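Local coordinates for Lmo0135 protein (Listeria monocytogenes EGD-e, PDB 5ISU) that probably serves as the substrate-binding component of an ABC transporter, perhaps one that takes up peptides, at residues P406-S415 with D430-V438. Residues are numbered along the deposited sequence; the frame is centred on the assembly and turned at random.
Sequences PDAYKSLYLS and DALWEKGAV
With CG anti to the carbonyl carbon (chi1 -78° in W433, -69° in D430), the indole of W433 reaches from helix 427-438 across the short 3-10 turn at 406-409 and beyond, while the carboxylate of D430 extends to S415. In this family 5 solute-binding protein, the loop after strand 395-400 thus folds back on the next helix. K410 lies over one face of the indole: its CA sits 4.3 Å from the six-membered ring centroid, nearly on the ring normal, as a CH-pi contact, and its CG 3.5 Å from W433 CE3. The carbonyl of P406 meets the ring edge near its plane, the CB atoms of Y409 and Y413 touch the far rim obliquely, and L414 CD2 packs against W433 CB. I452 of helix 442-458 also touches the indole.

S415 N donates to D430 OD2 at 2.8 Å, nearly straight (168°), on the syn side but tilted from the carboxylate plane, whereas S415 OG, 2.9 Å from the same D430 OD2, comes from above that plane. One water donates to D407 OD1 and to W433 O, each at 2.7 Å; within 406-415, K410 NZ makes a salt bridge to D407 OD1, its hydrogen bonds weak.

Direct S415-D430 bonds and the water link from D407 to the helix backbone thus flank a largely apolar centre, where W433 NE1 is buried without a polar partner; the doubly bonded D430 is probably stabilised as the anion.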
loop_
_atom_site.group_PDB
_atom_site.type_symbol
_atom_site.label_atom_id
_atom_site.label_comp_id
_atom_site.label_asym_id
_atom_site.label_seq_id
_atom_site.Cartn_x
_atom_site.Cartn_y
_atom_site.Cartn_z
ATOM N N PRO A 406 2.246 11.344 5.580
ATOM C CA PRO A 406 2.889 10.673 6.712
ATOM C C PRO A 406 1.981 10.425 7.920
ATOM O O PRO A 406 2.306 9.600 8.755
ATOM C CB PRO A 406 4.045 11.618 7.064
ATOM C CG PRO A 406 3.586 12.965 6.595
ATOM C CD PRO A 406 2.788 12.707 5.366
ATOM N N ASP A 407 0.850 11.108 8.011
ATOM C CA ASP A 407 -0.068 10.892 9.157
ATOM C C ASP A 407 -0.587 9.443 9.210
ATOM O O ASP A 407 -0.851 8.916 10.286
ATOM C CB ASP A 407 -1.253 11.839 9.086
ATOM C CG ASP A 407 -2.169 11.732 10.307
ATOM O OD1 ASP A 407 -1.712 12.013 11.441
ATOM O OD2 ASP A 407 -3.361 11.403 10.129
ATOM N N ALA A 408 -0.707 8.788 8.056
ATOM C CA ALA A 408 -1.188 7.404 8.038
ATOM C C ALA A 408 -0.230 6.429 8.760
ATOM O O ALA A 408 -0.649 5.352 9.190
ATOM C CB ALA A 408 -1.453 6.938 6.595
ATOM N N TYR A 409 1.033 6.827 8.920
ATOM C CA TYR A 409 2.035 5.990 9.567
ATOM C C TYR A 409 1.925 5.959 11.085
ATOM O O TYR A 409 2.612 5.163 11.718
ATOM C CB TYR A 409 3.445 6.449 9.195
ATOM C CG TYR A 409 3.866 6.295 7.741
ATOM C CD1 TYR A 409 3.320 7.082 6.737
ATOM C CD2 TYR A 409 4.903 5.445 7.396
ATOM C CE1 TYR A 409 3.752 6.974 5.423
ATOM C CE2 TYR A 409 5.338 5.328 6.093
ATOM C CZ TYR A 409 4.771 6.100 5.112
ATOM O OH TYR A 409 5.234 5.964 3.811
ATOM N N LYS A 410 1.085 6.809 11.666
ATOM C CA LYS A 410 0.901 6.845 13.136
ATOM C C LYS A 410 0.623 5.501 13.798
ATOM O O LYS A 410 1.141 5.232 14.885
ATOM C CB LYS A 410 -0.278 7.741 13.514
ATOM C CG LYS A 410 -0.033 9.227 13.389
ATOM C CD LYS A 410 -1.190 10.057 13.947
ATOM C CE LYS A 410 -2.518 9.733 13.275
ATOM N NZ LYS A 410 -3.502 10.822 13.526
ATOM N N SER A 411 -0.226 4.692 13.154
ATOM C CA SER A 411 -0.655 3.381 13.670
ATOM C C SER A 411 0.487 2.345 13.777
ATOM O O SER A 411 0.304 1.246 14.317
ATOM C CB SER A 411 -1.806 2.838 12.805
ATOM O OG SER A 411 -1.407 2.698 11.437
ATOM N N LEU A 412 1.659 2.709 13.257
ATOM C CA LEU A 412 2.855 1.863 13.322
ATOM C C LEU A 412 3.871 2.397 14.329
ATOM O O LEU A 412 4.845 1.705 14.636
ATOM C CB LEU A 412 3.539 1.812 11.950
ATOM C CG LEU A 412 2.783 1.155 10.800
ATOM C CD1 LEU A 412 3.131 1.819 9.478
ATOM C CD2 LEU A 412 3.053 -0.338 10.760
ATOM N N TYR A 413 3.681 3.624 14.814
ATOM C CA TYR A 413 4.674 4.225 15.750
ATOM C C TYR A 413 4.161 4.880 17.046
ATOM O O TYR A 413 4.981 5.230 17.911
ATOM C CB TYR A 413 5.573 5.196 14.971
ATOM C CG TYR A 413 6.284 4.487 13.859
ATOM C CD1 TYR A 413 7.345 3.647 14.141
ATOM C CD2 TYR A 413 5.863 4.595 12.542
ATOM C CE1 TYR A 413 7.998 2.944 13.151
ATOM C CE2 TYR A 413 6.512 3.893 11.523
ATOM C CZ TYR A 413 7.586 3.071 11.842
ATOM O OH TYR A 413 8.264 2.348 10.891
ATOM N N LEU A 414 2.843 5.063 17.188
ATOM C CA LEU A 414 2.293 5.629 18.451
ATOM C C LEU A 414 2.406 4.577 19.553
ATOM O O LEU A 414 2.330 3.379 19.277
ATOM C CB LEU A 414 0.825 6.074 18.306
ATOM C CG LEU A 414 0.510 7.291 17.422
ATOM C CD1 LEU A 414 -0.988 7.396 17.156
ATOM C CD2 LEU A 414 1.033 8.578 18.048
ATOM N N SER A 415 2.578 5.021 20.793
ATOM C CA SER A 415 2.704 4.095 21.936
ATOM C C SER A 415 1.582 3.069 22.009
ATOM O O SER A 415 1.837 1.890 22.241
ATOM C CB SER A 415 2.742 4.862 23.266
ATOM O OG SER A 415 3.869 5.709 23.341
ATOM N N ASP A 430 5.113 11.076 20.289
ATOM C CA ASP A 430 3.673 10.987 20.050
ATOM C C ASP A 430 3.022 12.381 19.981
ATOM O O ASP A 430 2.076 12.572 19.216
ATOM C CB ASP A 430 2.987 10.074 21.089
ATOM C CG ASP A 430 3.363 8.569 20.916
ATOM O OD1 ASP A 430 4.245 8.228 20.083
ATOM O OD2 ASP A 430 2.770 7.722 21.625
ATOM N N ALA A 431 3.557 13.346 20.736
ATOM C CA ALA A 431 3.048 14.735 20.708
ATOM C C ALA A 431 3.343 15.376 19.349
ATOM O O ALA A 431 2.532 16.157 18.846
ATOM C CB ALA A 431 3.644 15.575 21.845
ATOM N N LEU A 432 4.503 15.041 18.771
ATOM C CA LEU A 432 4.867 15.512 17.428
ATOM C C LEU A 432 3.913 14.928 16.368
ATOM O O LEU A 432 3.453 15.653 15.483
ATOM C CB LEU A 432 6.323 15.161 17.072
ATOM C CG LEU A 432 7.425 16.057 17.654
ATOM C CD1 LEU A 432 8.796 15.422 17.473
ATOM C CD2 LEU A 432 7.383 17.455 17.032
ATOM N N TRP A 433 3.633 13.624 16.457
ATOM C CA TRP A 433 2.698 12.988 15.528
ATOM C C TRP A 433 1.390 13.754 15.532
ATOM O O TRP A 433 0.924 14.166 14.476
ATOM C CB TRP A 433 2.417 11.521 15.869
ATOM C CG TRP A 433 3.492 10.503 15.469
ATOM C CD1 TRP A 433 4.327 9.810 16.309
ATOM C CD2 TRP A 433 3.795 10.039 14.144
ATOM N NE1 TRP A 433 5.115 8.955 15.589
ATOM C CE2 TRP A 433 4.813 9.075 14.261
ATOM C CE3 TRP A 433 3.291 10.333 12.872
ATOM C CZ2 TRP A 433 5.364 8.416 13.139
ATOM C CZ3 TRP A 433 3.835 9.683 11.771
ATOM C CH2 TRP A 433 4.855 8.732 11.915
ATOM N N GLU A 434 0.821 13.973 16.722
ATOM C CA GLU A 434 -0.456 14.703 16.835
ATOM C C GLU A 434 -0.369 16.156 16.377
ATOM O O GLU A 434 -1.290 16.661 15.749
ATOM C CB GLU A 434 -1.054 14.590 18.234
ATOM C CG GLU A 434 -1.548 13.173 18.521
ATOM C CD GLU A 434 -2.525 13.097 19.690
ATOM O OE1 GLU A 434 -2.521 14.009 20.554
ATOM O OE2 GLU A 434 -3.307 12.116 19.741
ATOM N N LYS A 435 0.758 16.791 16.654
ATOM C CA LYS A 435 0.996 18.160 16.224
ATOM C C LYS A 435 1.038 18.233 14.686
ATOM O O LYS A 435 0.502 19.156 14.095
ATOM C CB LYS A 435 2.309 18.668 16.832
ATOM C CG LYS A 435 2.649 20.141 16.615
ATOM C CD LYS A 435 4.025 20.425 17.227
ATOM C CE LYS A 435 4.602 21.790 16.862
ATOM N NZ LYS A 435 3.847 22.921 17.452
ATOM N N GLY A 436 1.650 17.242 14.046
ATOM C CA GLY A 436 1.750 17.224 12.589
ATOM C C GLY A 436 0.403 17.094 11.911
ATOM O O GLY A 436 0.174 17.670 10.845
ATOM N N ALA A 437 -0.486 16.336 12.549
ATOM C CA ALA A 437 -1.835 16.127 12.047
ATOM C C ALA A 437 -2.668 17.402 12.010
ATOM O O ALA A 437 -3.571 17.495 11.174
ATOM C CB ALA A 437 -2.560 15.074 12.883
ATOM N N VAL A 438 -2.383 18.372 12.898
ATOM C CA VAL A 438 -3.183 19.623 12.975
ATOM C C VAL A 438 -2.493 20.896 12.450
ATOM O O VAL A 438 -3.064 21.980 12.555
ATOM C CB VAL A 438 -3.715 19.879 14.419
ATOM C CG1 VAL A 438 -4.481 18.661 14.925
ATOM C CG2 VAL A 438 -2.592 20.213 15.394
HETATM O O HOH W 1 0.813 12.873 12.088
#